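1H-3-hydroxy-4-oxoquinoline 2,4-dioxygenase (Pseudomonas putida, PDB 3IBT) cleaves the heterocyclic ring of 3-hydroxy-1H-quinolin-4-one with O2, without any cofactor, giving N-formylanthranilate and carbon monoxide. Local coordinates at residues A[27-37]-A[51-59]; A[70-78]-A[99-108]. All blocks are in the same frame, centred on the assembly; numbering follows the deposited sequence.

Contact 1. Residues A[27-37]-A[51-59]; sequences LSGWCQDHRLF and ICPDWRGHD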
loop_
_atom_site.group_PDB
_atom_site.type_symbol
_atom_site.label_atom_id
_atom_site.label_comp_id
_atom_site.label_asym_id
_atom_site.label_seq_id
_atom_site.Cartn_x
_atom_site.Cartn_y
_atom_site.Cartn_z
ATOM N N LEU A 27 -5.095 1.500 -2.939
ATOM C CA LEU A 27 -3.761 2.125 -3.206
ATOM C C LEU A 27 -2.591 1.171 -3.074
ATOM O O LEU A 27 -2.366 0.607 -1.998
ATOM C CB LEU A 27 -3.489 3.274 -2.228
ATOM C CG LEU A 27 -4.536 4.368 -2.032
ATOM C CD1 LEU A 27 -4.269 5.200 -0.736
ATOM C CD2 LEU A 27 -4.608 5.226 -3.284
ATOM N N SER A 28 -1.800 1.036 -4.129
ATOM C CA SER A 28 -0.689 0.064 -4.117
ATOM C C SER A 28 0.655 0.461 -3.371
ATOM O O SER A 28 0.775 1.529 -2.768
ATOM C CB SER A 28 -0.370 -0.318 -5.556
ATOM O OG SER A 28 0.630 0.549 -6.024
ATOM N N GLY A 29 1.663 -0.406 -3.428
ATOM C CA GLY A 29 2.995 -0.011 -3.016
ATOM C C GLY A 29 3.721 0.621 -4.183
ATOM O O GLY A 29 3.118 0.840 -5.254
ATOM N N TRP A 30 5.003 0.949 -3.966
ATOM C CA TRP A 30 5.882 1.488 -5.019
ATOM C C TRP A 30 6.105 0.403 -6.036
ATOM O O TRP A 30 6.134 -0.779 -5.668
ATOM C CB TRP A 30 7.247 1.880 -4.444
ATOM C CG TRP A 30 7.197 3.086 -3.573
ATOM C CD1 TRP A 30 6.909 3.124 -2.231
ATOM C CD2 TRP A 30 7.436 4.446 -3.976
ATOM N NE1 TRP A 30 6.951 4.428 -1.777
ATOM C CE2 TRP A 30 7.276 5.258 -2.823
ATOM C CE3 TRP A 30 7.783 5.059 -5.201
ATOM C CZ2 TRP A 30 7.453 6.655 -2.855
ATOM C CZ3 TRP A 30 7.942 6.447 -5.236
ATOM C CH2 TRP A 30 7.775 7.229 -4.072
ATOM N N CYS A 31 6.242 0.780 -7.299
ATOM C CA CYS A 31 6.513 -0.207 -8.324
ATOM C C CYS A 31 5.427 -1.261 -8.449
ATOM O O CYS A 31 5.715 -2.431 -8.788
ATOM C CB CYS A 31 7.825 -0.893 -8.022
ATOM S SG CYS A 31 9.173 0.212 -8.333
ATOM N N GLN A 32 4.192 -0.847 -8.146
ATOM C CA GLN A 32 3.000 -1.675 -8.325
ATOM C C GLN A 32 1.879 -0.927 -9.043
ATOM O O GLN A 32 1.911 0.312 -9.254
ATOM C CB GLN A 32 2.442 -2.176 -7.009
ATOM C CG GLN A 32 2.967 -3.469 -6.579
ATOM C CD GLN A 32 2.887 -3.573 -5.065
ATOM O OE1 GLN A 32 2.792 -2.547 -4.386
ATOM N NE2 GLN A 32 2.891 -4.808 -4.523
ATOM N N ASP A 33 0.856 -1.712 -9.359
ATOM C CA ASP A 33 -0.211 -1.202 -10.128
ATOM C C ASP A 33 -1.613 -1.397 -9.567
ATOM O O ASP A 33 -1.776 -2.021 -8.523
ATOM C CB ASP A 33 -0.139 -1.790 -11.499
ATOM C CG ASP A 33 -0.647 -0.845 -12.457
ATOM O OD1 ASP A 33 -0.809 0.301 -11.964
ATOM O OD2 ASP A 33 -0.895 -1.184 -13.644
ATOM N N HIS A 34 -2.617 -0.861 -10.267
ATOM C CA HIS A 34 -3.996 -1.182 -9.970
ATOM C C HIS A 34 -4.216 -2.693 -10.209
ATOM O O HIS A 34 -5.127 -3.311 -9.629
ATOM C CB HIS A 34 -4.933 -0.323 -10.823
ATOM C CG HIS A 34 -4.951 -0.698 -12.272
ATOM N ND1 HIS A 34 -3.807 -0.814 -13.029
ATOM C CD2 HIS A 34 -5.976 -0.987 -13.107
ATOM C CE1 HIS A 34 -4.118 -1.155 -14.266
ATOM N NE2 HIS A 34 -5.432 -1.270 -14.339
ATOM N N ARG A 35 -3.356 -3.297 -11.030
ATOM C CA ARG A 35 -3.384 -4.750 -11.249
ATOM C C ARG A 35 -3.046 -5.545 -9.957
ATOM O O ARG A 35 -3.276 -6.738 -9.842
ATOM C CB ARG A 35 -2.466 -5.122 -12.427
ATOM C CG ARG A 35 -2.857 -4.425 -13.727
ATOM C CD ARG A 35 -1.805 -4.542 -14.863
ATOM N NE ARG A 35 -0.536 -3.867 -14.544
ATOM C CZ ARG A 35 0.643 -4.097 -15.137
ATOM N NH1 ARG A 35 0.742 -5.017 -16.084
ATOM N NH2 ARG A 35 1.735 -3.426 -14.765
ATOM N N LEU A 36 -2.484 -4.892 -8.962
ATOM C CA LEU A 36 -2.339 -5.585 -7.694
ATOM C C LEU A 36 -3.740 -5.959 -7.197
ATOM O O LEU A 36 -3.916 -6.942 -6.484
ATOM C CB LEU A 36 -1.600 -4.730 -6.667
ATOM C CG LEU A 36 -1.300 -5.387 -5.295
ATOM C CD1 LEU A 36 -0.432 -6.654 -5.429
ATOM C CD2 LEU A 36 -0.642 -4.430 -4.318
ATOM N N PHE A 37 -4.740 -5.186 -7.586
ATOM C CA PHE A 37 -6.043 -5.352 -7.004
ATOM C C PHE A 37 -6.965 -6.150 -7.892
ATOM O O PHE A 37 -8.160 -6.163 -7.674
ATOM C CB PHE A 37 -6.672 -3.995 -6.644
ATOM C CG PHE A 37 -5.882 -3.213 -5.622
ATOM C CD1 PHE A 37 -5.145 -2.080 -6.008
ATOM C CD2 PHE A 37 -5.844 -3.615 -4.288
ATOM C CE1 PHE A 37 -4.395 -1.341 -5.088
ATOM C CE2 PHE A 37 -5.073 -2.897 -3.347
ATOM C CZ PHE A 37 -4.355 -1.752 -3.751
ATOM N N ILE A 51 -12.058 2.758 -6.498
ATOM C CA ILE A 51 -11.062 3.445 -7.317
ATOM C C ILE A 51 -9.648 2.897 -7.101
ATOM O O ILE A 51 -9.090 3.074 -6.032
ATOM C CB ILE A 51 -11.032 4.956 -7.019
ATOM C CG1 ILE A 51 -12.452 5.516 -6.835
ATOM C CG2 ILE A 51 -10.273 5.661 -8.108
ATOM C CD1 ILE A 51 -12.757 6.837 -7.620
ATOM N N CYS A 52 -9.065 2.244 -8.098
ATOM C CA CYS A 52 -7.684 1.826 -7.963
ATOM C C CYS A 52 -6.790 2.778 -8.769
ATOM O O CYS A 52 -6.698 2.637 -9.993
ATOM C CB CYS A 52 -7.492 0.390 -8.432
ATOM S SG CYS A 52 -8.452 -0.816 -7.509
ATOM N N PRO A 53 -6.155 3.780 -8.109
ATOM C CA PRO A 53 -5.178 4.662 -8.803
ATOM C C PRO A 53 -3.747 4.127 -9.072
ATOM O O PRO A 53 -3.322 3.128 -8.516
ATOM C CB PRO A 53 -5.130 5.924 -7.928
ATOM C CG PRO A 53 -5.866 5.601 -6.661
ATOM C CD PRO A 53 -6.376 4.184 -6.708
ATOM N N ASP A 54 -3.042 4.800 -9.977
ATOM C CA ASP A 54 -1.658 4.453 -10.317
ATOM C C ASP A 54 -0.761 5.632 -9.987
ATOM O O ASP A 54 -0.780 6.672 -10.670
ATOM C CB ASP A 54 -1.495 4.101 -11.804
ATOM C CG ASP A 54 -2.601 3.206 -12.322
ATOM O OD1 ASP A 54 -3.226 2.507 -11.465
ATOM O OD2 ASP A 54 -2.830 3.194 -13.568
ATOM N N TRP A 55 0.027 5.440 -8.942
ATOM C CA TRP A 55 0.974 6.421 -8.470
ATOM C C TRP A 55 1.744 7.140 -9.594
ATOM O O TRP A 55 2.001 6.548 -10.653
ATOM C CB TRP A 55 1.943 5.681 -7.566
ATOM C CG TRP A 55 1.358 5.251 -6.273
ATOM C CD1 TRP A 55 1.522 4.037 -5.645
ATOM C CD2 TRP A 55 0.556 6.045 -5.403
ATOM N NE1 TRP A 55 0.854 4.032 -4.435
ATOM C CE2 TRP A 55 0.258 5.256 -4.265
ATOM C CE3 TRP A 55 0.059 7.353 -5.472
ATOM C CZ2 TRP A 55 -0.528 5.728 -3.220
ATOM C CZ3 TRP A 55 -0.723 7.819 -4.429
ATOM C CH2 TRP A 55 -1.010 7.008 -3.318
ATOM N N ARG A 56 2.104 8.404 -9.360
ATOM C CA ARG A 56 3.096 9.074 -10.207
ATOM C C ARG A 56 4.079 8.095 -10.853
ATOM O O ARG A 56 4.700 7.301 -10.160
ATOM C CB ARG A 56 3.914 10.074 -9.385
ATOM C CG ARG A 56 3.566 11.504 -9.638
ATOM C CD ARG A 56 4.518 12.490 -8.887
ATOM N NE ARG A 56 3.648 13.641 -8.439
ATOM C CZ ARG A 56 3.370 14.757 -9.249
ATOM N NH1 ARG A 56 3.920 14.912 -10.576
ATOM N NH2 ARG A 56 2.531 15.718 -8.709
ATOM N N GLY A 57 4.228 8.134 -12.168
ATOM C CA GLY A 57 5.265 7.337 -12.818
ATOM C C GLY A 57 4.900 5.885 -13.002
ATOM O O GLY A 57 5.627 5.124 -13.663
ATOM N N HIS A 58 3.765 5.513 -12.414
ATOM C CA HIS A 58 3.281 4.150 -12.448
ATOM C C HIS A 58 2.177 3.886 -13.470
ATOM O O HIS A 58 1.733 2.745 -13.642
ATOM C CB HIS A 58 2.836 3.750 -11.059
ATOM C CG HIS A 58 3.982 3.570 -10.129
ATOM N ND1 HIS A 58 4.434 4.577 -9.309
ATOM C CD2 HIS A 58 4.821 2.523 -9.940
ATOM C CE1 HIS A 58 5.476 4.145 -8.617
ATOM N NE2 HIS A 58 5.729 2.900 -8.980
ATOM N N ASP A 59 1.747 4.931 -14.163
ATOM C CA ASP A 59 0.759 4.761 -15.203
ATOM C C ASP A 59 1.297 3.866 -16.340
ATOM O O ASP A 59 2.509 3.581 -16.409
ATOM C CB ASP A 59 0.269 6.129 -15.708
ATOM C CG ASP A 59 1.411 7.098 -16.039
ATOM O OD1 ASP A 59 2.334 7.277 -15.179
ATOM O OD2 ASP A 59 1.356 7.697 -17.160
HETATM O O HOH W 1 -0.652 2.559 -7.243
#

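Contact 2. Residues A[70-78]-A[99-108]; sequences SQTLAQDLL and WVNIDVCEQL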
loop_
_atom_site.group_PDB
_atom_site.type_symbol
_atom_site.label_atom_id
_atom_site.label_comp_id
_atom_site.label_asym_id
_atom_site.label_seq_id
_atom_site.Cartn_x
_atom_site.Cartn_y
_atom_site.Cartn_z
ATOM N N SER A 70 7.491 10.713 -0.918
ATOM C CA SER A 70 6.333 9.985 -0.404
ATOM C C SER A 70 5.238 10.958 0.063
ATOM O O SER A 70 4.048 10.584 0.173
ATOM C CB SER A 70 6.756 9.056 0.762
ATOM O OG SER A 70 5.732 8.896 1.729
ATOM N N GLN A 71 5.654 12.195 0.351
ATOM C CA GLN A 71 4.727 13.277 0.747
ATOM C C GLN A 71 4.003 13.974 -0.407
ATOM O O GLN A 71 2.883 14.460 -0.216
ATOM C CB GLN A 71 5.410 14.302 1.659
ATOM C CG GLN A 71 5.265 13.946 3.116
ATOM C CD GLN A 71 6.397 14.449 3.937
ATOM O OE1 GLN A 71 7.427 14.899 3.409
ATOM N NE2 GLN A 71 6.227 14.394 5.253
ATOM N N THR A 72 4.634 14.022 -1.581
ATOM C CA THR A 72 3.936 14.532 -2.764
ATOM C C THR A 72 2.922 13.498 -3.281
ATOM O O THR A 72 1.936 13.905 -3.902
ATOM C CB THR A 72 4.878 15.012 -3.903
ATOM O OG1 THR A 72 5.284 13.895 -4.715
ATOM C CG2 THR A 72 6.118 15.710 -3.338
ATOM N N LEU A 73 3.130 12.185 -3.004
ATOM C CA LEU A 73 2.170 11.161 -3.480
ATOM C C LEU A 73 0.854 11.351 -2.775
ATOM O O LEU A 73 -0.202 11.307 -3.406
ATOM C CB LEU A 73 2.668 9.742 -3.308
ATOM C CG LEU A 73 3.710 9.289 -4.318
ATOM C CD1 LEU A 73 4.117 7.836 -4.032
ATOM C CD2 LEU A 73 3.195 9.397 -5.685
ATOM N N ALA A 74 0.943 11.575 -1.465
ATOM C CA ALA A 74 -0.128 12.153 -0.644
ATOM C C ALA A 74 -0.810 13.346 -1.303
ATOM O O ALA A 74 -2.049 13.431 -1.375
ATOM C CB ALA A 74 0.448 12.624 0.656
ATOM N N GLN A 75 0.004 14.294 -1.742
ATOM C CA GLN A 75 -0.516 15.488 -2.332
ATOM C C GLN A 75 -1.330 15.174 -3.600
ATOM O O GLN A 75 -2.424 15.711 -3.798
ATOM C CB GLN A 75 0.638 16.442 -2.618
ATOM C CG GLN A 75 1.185 17.075 -1.362
ATOM C CD GLN A 75 0.176 18.028 -0.763
ATOM O OE1 GLN A 75 -0.048 19.176 -1.352
ATOM N NE2 GLN A 75 -0.479 17.553 0.395
ATOM N N ASP A 76 -0.769 14.301 -4.438
ATOM C CA ASP A 76 -1.478 13.666 -5.545
ATOM C C ASP A 76 -2.913 13.272 -5.151
ATOM O O ASP A 76 -3.901 13.818 -5.675
ATOM C CB ASP A 76 -0.701 12.414 -6.008
ATOM C CG ASP A 76 0.651 12.751 -6.619
ATOM O OD1 ASP A 76 0.843 14.177 -6.815
ATOM O OD2 ASP A 76 1.436 11.665 -6.981
ATOM N N LEU A 77 -3.011 12.336 -4.220
ATOM C CA LEU A 77 -4.286 11.816 -3.818
ATOM C C LEU A 77 -5.227 12.888 -3.250
ATOM O O LEU A 77 -6.448 12.756 -3.375
ATOM C CB LEU A 77 -4.081 10.695 -2.793
ATOM C CG LEU A 77 -4.987 9.465 -2.822
ATOM C CD1 LEU A 77 -4.805 8.809 -1.498
ATOM C CD2 LEU A 77 -6.469 9.753 -3.038
ATOM N N LEU A 78 -4.678 13.916 -2.602
ATOM C CA LEU A 78 -5.507 14.988 -2.041
ATOM C C LEU A 78 -6.111 15.901 -3.144
ATOM O O LEU A 78 -7.246 16.410 -3.053
ATOM C CB LEU A 78 -4.697 15.806 -1.046
ATOM C CG LEU A 78 -4.356 15.171 0.301
ATOM C CD1 LEU A 78 -3.439 16.119 1.034
ATOM C CD2 LEU A 78 -5.571 14.908 1.141
ATOM N N TRP A 99 2.490 4.457 4.365
ATOM C CA TRP A 99 3.060 5.770 4.654
ATOM C C TRP A 99 2.193 6.891 4.014
ATOM O O TRP A 99 1.890 7.882 4.684
ATOM C CB TRP A 99 4.504 5.913 4.123
ATOM C CG TRP A 99 5.467 4.958 4.647
ATOM C CD1 TRP A 99 5.971 3.856 4.004
ATOM C CD2 TRP A 99 6.072 4.993 5.945
ATOM N NE1 TRP A 99 6.835 3.190 4.842
ATOM C CE2 TRP A 99 6.909 3.854 6.041
ATOM C CE3 TRP A 99 5.950 5.848 7.057
ATOM C CZ2 TRP A 99 7.645 3.559 7.194
ATOM C CZ3 TRP A 99 6.691 5.549 8.221
ATOM C CH2 TRP A 99 7.526 4.414 8.274
ATOM N N VAL A 100 1.808 6.746 2.739
ATOM C CA VAL A 100 0.888 7.714 2.086
ATOM C C VAL A 100 -0.520 7.755 2.751
ATOM O O VAL A 100 -1.035 8.809 3.102
ATOM C CB VAL A 100 0.757 7.414 0.546
ATOM C CG1 VAL A 100 -0.178 8.386 -0.144
ATOM C CG2 VAL A 100 2.145 7.362 -0.132
ATOM N N ASN A 101 -1.119 6.582 2.915
ATOM C CA ASN A 101 -2.369 6.412 3.638
ATOM C C ASN A 101 -2.407 7.188 4.975
ATOM O O ASN A 101 -3.283 8.051 5.185
ATOM C CB ASN A 101 -2.579 4.916 3.876
ATOM C CG ASN A 101 -3.957 4.586 4.397
ATOM O OD1 ASN A 101 -4.669 5.451 4.931
ATOM N ND2 ASN A 101 -4.348 3.314 4.259
ATOM N N ILE A 102 -1.445 6.907 5.858
ATOM C CA ILE A 102 -1.425 7.561 7.149
ATOM C C ILE A 102 -1.196 9.062 7.049
ATOM O O ILE A 102 -1.719 9.839 7.853
ATOM C CB ILE A 102 -0.432 6.883 8.090
ATOM C CG1 ILE A 102 -0.886 5.452 8.280
ATOM C CG2 ILE A 102 -0.419 7.527 9.464
ATOM C CD1 ILE A 102 -2.280 5.336 8.808
ATOM N N ASP A 103 -0.437 9.482 6.048
ATOM C CA ASP A 103 -0.223 10.912 5.837
ATOM C C ASP A 103 -1.567 11.610 5.603
ATOM O O ASP A 103 -1.820 12.719 6.097
ATOM C CB ASP A 103 0.711 11.170 4.653
ATOM C CG ASP A 103 1.449 12.513 4.774
ATOM O OD1 ASP A 103 1.951 12.816 5.884
ATOM O OD2 ASP A 103 1.549 13.274 3.779
ATOM N N VAL A 104 -2.442 10.937 4.867
ATOM C CA VAL A 104 -3.691 11.554 4.485
ATOM C C VAL A 104 -4.604 11.547 5.691
ATOM O O VAL A 104 -5.266 12.539 5.957
ATOM C CB VAL A 104 -4.294 10.882 3.265
ATOM C CG1 VAL A 104 -5.710 11.320 3.071
ATOM C CG2 VAL A 104 -3.461 11.204 2.052
ATOM N N CYS A 105 -4.589 10.459 6.453
ATOM C CA CYS A 105 -5.353 10.427 7.695
ATOM C C CYS A 105 -4.924 11.552 8.602
ATOM O O CYS A 105 -5.715 12.035 9.407
ATOM C CB CYS A 105 -5.174 9.110 8.421
ATOM S SG CYS A 105 -6.146 7.747 7.745
ATOM N N GLU A 106 -3.664 11.964 8.463
ATOM C CA GLU A 106 -3.110 13.039 9.282
ATOM C C GLU A 106 -3.372 14.410 8.670
ATOM O O GLU A 106 -3.538 15.383 9.411
ATOM C CB GLU A 106 -1.605 12.855 9.518
ATOM C CG GLU A 106 -1.021 13.690 10.696
ATOM C CD GLU A 106 0.514 13.850 10.657
ATOM O OE1 GLU A 106 1.183 13.043 9.973
ATOM O OE2 GLU A 106 1.066 14.773 11.315
ATOM N N GLN A 107 -3.398 14.490 7.332
ATOM C CA GLN A 107 -3.578 15.775 6.638
ATOM C C GLN A 107 -5.018 16.229 6.730
ATOM O O GLN A 107 -5.282 17.330 7.184
ATOM C CB GLN A 107 -3.076 15.737 5.185
ATOM C CG GLN A 107 -1.534 15.960 5.024
ATOM C CD GLN A 107 -1.112 16.413 3.604
ATOM O OE1 GLN A 107 -0.229 15.808 2.978
ATOM N NE2 GLN A 107 -1.753 17.473 3.099
ATOM N N LEU A 108 -5.937 15.367 6.309
ATOM C CA LEU A 108 -7.383 15.506 6.573
ATOM C C LEU A 108 -7.716 15.169 8.031
ATOM O O LEU A 108 -6.825 14.749 8.786
ATOM C CB LEU A 108 -8.132 14.540 5.677
ATOM C CG LEU A 108 -8.381 14.823 4.188
ATOM C CD1 LEU A 108 -7.235 15.520 3.434
ATOM C CD2 LEU A 108 -8.710 13.498 3.534
#

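Contact 1. Residues A[27-37]-A[51-59]
W55 reaches across to S28 with its indole N-H: NE1 lies 3.0 Å from S28 O in a nearly straight bond (170°). The carbonyl oxygen sits in the indole plane, yet the N-H meets it from well above the carbonyl plane. CG of W55 stands beside the backbone N (chi1 -71°), which brings the N-H edge of the indole up to the S28 and G29 carbonyls; CZ2 packs 4.0 Å from L27 CB, and L27 CD2 meets P53 CG at 3.6 Å. An alanine in place of W55 would probably leave S28 O without this donor and open a gap beside L27. H58 grips the next turn. Its NE2 accepts the backbone N-H of C31 at 2.8 Å, the N-H coming from well out of the imidazole plane, while ND1 gives weak bonds back to W55 O and R56 O within its own turn. A water donates to both S28 OG and P53 O. Farther along, H34 lays its CB 3.6 Å from C52 CB, its CG set between the backbone N and the carbonyl carbon (chi1 72°), and C52 SG approaches the F37 ring obliquely, 4.7 Å from the centroid. D33 OD1 and D54 OD1 stand 3.3 Å apart, with carboxylate planes steeply inclined; each acid has another partner, D33 OD2 in a salt bridge with R35 NE, D54 OD2 at T12. In this alpha/beta-hydrolase fold the loop carries W30, C31 and Q32, probable substrate-binding residues. Backbone groups on either side of G29 are thus held by aromatic nitrogens, which is likely to fix the loop's course beside the active site.

Contact 2. Residues A[70-78]-A[99-108]
A74 is the small knob between two helices of the alpha/beta-hydrolase fold, 70-83 and 97-107, which both lie against one side of the sheet, where L77 and V104 touch M91 of strand 89-94. It enters a hollow framed by V100, D103, V104 and Q107, in a knobs-into-holes fit. Its CB lies 3.4 Å from D103 OD2 and 4.4 Å from V104 CG2. The short segments cross at -61°, and with so slight a side chain at the crossing their axes come within 8.8 Å. V100 returns the bump, laying both branches against the opposite helix: CG1, anti to its own backbone N, comes 3.6 Å from A74 N, whereas CG2 lies 3.8 Å from S70 O, a turn earlier, and 4.0 Å from L73 CB, next to A74. One turn on, L78 and V104 run alongside one another, pointing opposite ways, L78 CD2 meeting V104 CG1 at 4.1 Å, and L77 flanks V104 more loosely. Toward solvent the interface turns polar. The side chains of Q71 and D103 cross at about a right angle, Q71 CG against D103 OD2, and Q107 passes obliquely by L78 CD1 on its way to Q75. The Q75 chain, bent at its second torsion, turns its amide back to the neighbouring helix; the two amide planes are nearly coplanar, 14° apart, and Q75 NE2 gives a weak hydrogen bond to Q107 OE1 at 3.1 Å, with an N-H...O angle of 132°.

Both contacts are largely buried, but contact 1 lies nearer the middle of the chain, about 9 Å from its centre against about 12 Å. Contact 1 joins loops at the ends of neighbouring parallel strands, 23-27 and 49-53, and relies on ring nitrogens, backbone groups and a water. Contact 2 joins two helices over that sheet, mainly by apolar shape, with polar side chains at its exposed rim. They share no element, yet they touch: W55 CH2 packs 3.6 Å from V100 CG1, W30 lies against L73, and R56 NH2 forms a salt bridge with D76 OD1. Helix 70-83 thus has the loops of contact 1 and helix 97-107 as neighbours.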